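Local coordinates for protein TlmII (Streptoalloteichus hindustanus, PDB 4HVM) that probably acts as a condensation-domain protein of nonribosomal peptide assembly in tallysomycin biosynthesis and may bind phosphopantetheine, at residues R390-I395 with S420-L424. Numbering follows the deposited sequence.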
loop_
_atom_site.group_PDB
_atom_site.type_symbol
_atom_site.label_atom_id
_atom_site.label_comp_id
_atom_site.label_asym_id
_atom_site.label_seq_id
_atom_site.Cartn_x
_atom_site.Cartn_y
_atom_site.Cartn_z
ATOM N N ARG A 390 -0.611 8.316 -13.874
ATOM C CA ARG A 390 -0.275 9.271 -12.817
ATOM C C ARG A 390 -0.196 8.632 -11.435
ATOM O O ARG A 390 -0.710 9.184 -10.463
ATOM C CB ARG A 390 -1.285 10.426 -12.797
ATOM C CG ARG A 390 -1.316 11.270 -14.065
ATOM C CD ARG A 390 -0.174 12.278 -14.107
ATOM N NE ARG A 390 -0.246 13.127 -15.293
ATOM C CZ ARG A 390 -0.928 14.267 -15.359
ATOM N NH1 ARG A 390 -1.603 14.703 -14.303
ATOM N NH2 ARG A 390 -0.937 14.973 -16.483
ATOM N N GLU A 391 0.437 7.466 -11.354
ATOM C CA GLU A 391 0.527 6.732 -10.096
ATOM C C GLU A 391 1.132 7.576 -8.975
ATOM O O GLU A 391 0.712 7.483 -7.823
ATOM C CB GLU A 391 1.329 5.442 -10.281
ATOM C CG GLU A 391 1.323 4.530 -9.063
ATOM C CD GLU A 391 2.094 3.245 -9.293
ATOM O OE1 GLU A 391 3.281 3.316 -9.680
ATOM O OE2 GLU A 391 1.508 2.160 -9.092
ATOM N N ALA A 392 2.104 8.411 -9.329
ATOM C CA ALA A 392 2.767 9.286 -8.367
ATOM C C ALA A 392 1.814 10.297 -7.735
ATOM O O ALA A 392 1.993 10.693 -6.583
ATOM C CB ALA A 392 3.925 10.004 -9.026
ATOM N N ASP A 393 0.808 10.712 -8.495
ATOM C CA ASP A 393 -0.141 11.717 -8.026
ATOM C C ASP A 393 -1.351 11.088 -7.333
ATOM O O ASP A 393 -2.022 11.735 -6.531
ATOM C CB ASP A 393 -0.597 12.617 -9.180
ATOM C CG ASP A 393 0.522 13.496 -9.711
ATOM O OD1 ASP A 393 1.440 13.835 -8.928
ATOM O OD2 ASP A 393 0.476 13.856 -10.907
ATOM N N LEU A 394 -1.622 9.823 -7.639
ATOM C CA LEU A 394 -2.752 9.129 -7.039
ATOM C C LEU A 394 -2.384 8.528 -5.689
ATOM O O LEU A 394 -3.256 8.250 -4.872
ATOM C CB LEU A 394 -3.290 8.051 -7.978
ATOM C CG LEU A 394 -4.100 8.565 -9.163
ATOM C CD1 LEU A 394 -4.473 7.428 -10.099
ATOM C CD2 LEU A 394 -5.343 9.285 -8.671
ATOM N N ILE A 395 -1.090 8.324 -5.461
ATOM C CA ILE A 395 -0.614 7.863 -4.160
ATOM C C ILE A 395 -0.749 8.971 -3.118
ATOM O O ILE A 395 -0.062 9.990 -3.189
ATOM C CB ILE A 395 0.853 7.397 -4.217
ATOM C CG1 ILE A 395 0.960 6.090 -4.997
ATOM C CG2 ILE A 395 1.403 7.198 -2.820
ATOM C CD1 ILE A 395 2.377 5.599 -5.164
ATOM N N SER A 420 6.809 7.001 0.059
ATOM C CA SER A 420 6.174 6.147 -0.938
ATOM C C SER A 420 6.754 6.402 -2.327
ATOM O O SER A 420 7.248 7.493 -2.606
ATOM C CB SER A 420 4.665 6.384 -0.952
ATOM O OG SER A 420 4.029 5.505 -1.863
ATOM N N VAL A 421 6.697 5.396 -3.195
ATOM C CA VAL A 421 7.251 5.528 -4.544
ATOM C C VAL A 421 6.222 5.171 -5.612
ATOM O O VAL A 421 5.591 4.119 -5.543
ATOM C CB VAL A 421 8.500 4.647 -4.732
ATOM C CG1 VAL A 421 9.203 4.992 -6.037
ATOM C CG2 VAL A 421 9.453 4.823 -3.566
ATOM N N GLY A 422 6.060 6.047 -6.599
ATOM C CA GLY A 422 5.091 5.830 -7.658
ATOM C C GLY A 422 5.626 6.183 -9.033
ATOM O O GLY A 422 6.466 7.073 -9.173
ATOM N N GLU A 423 5.135 5.481 -10.051
ATOM C CA GLU A 423 5.557 5.722 -11.427
ATOM C C GLU A 423 5.077 7.069 -11.950
ATOM O O GLU A 423 4.058 7.597 -11.506
ATOM C CB GLU A 423 5.039 4.621 -12.357
ATOM C CG GLU A 423 5.850 3.336 -12.363
ATOM C CD GLU A 423 5.590 2.496 -13.602
ATOM O OE1 GLU A 423 5.992 1.312 -13.614
ATOM O OE2 GLU A 423 4.989 3.025 -14.566
ATOM N N LEU A 424 5.821 7.612 -12.906
ATOM C CA LEU A 424 5.416 8.813 -13.628
ATOM C C LEU A 424 6.182 8.868 -14.940
ATOM O O LEU A 424 7.335 9.295 -14.975
ATOM C CB LEU A 424 5.706 10.067 -12.810
ATOM C CG LEU A 424 5.023 11.337 -13.310
ATOM C CD1 LEU A 424 3.550 11.349 -12.921
ATOM C CD2 LEU A 424 5.741 12.554 -12.778
#
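Glu391 reaches from the first turn of helix 391-394 to the backbone of Glu423 on the strand beside it. Starting at CB, the chain lies against the peptide there, with CB 3.7 Å from Glu423 O. CG stands anti to the backbone N (chi1 -173°) and the chain runs on extended, which brings the carboxylate up to Glu423 N; CG is 4.1 Å and CD 3.8 Å from that nitrogen. OE1 then takes its N-H through the anti lone pair, 2.9 Å from Glu423 N and nearly straight at 173°, and also lies beside Glu423 CB, while OE2 turns to the hydroxyl of Tyr151. Held at both oxygens, the carboxylate has little freedom to rotate.

The same strand residue is used twice: Ala392 N gives a more bent bond to Glu423 O, 3.0 Å away. Beside it, Ala392 CB packs on Leu424 CD1 (4.1 Å), which Arg390 CD touches from the N-cap position. At the far end Ile395 lays CD1 over Gly422 CA and turns CG2 to Ser420 OG (3.3 Å).

Strand 417-424 belongs to the C-terminal sheet, whereas strand 385-388, just before the helix, edges the sheet holding strand 36-44. The contact thus joins both lobes, consistent with the crossover seen in condensation domains.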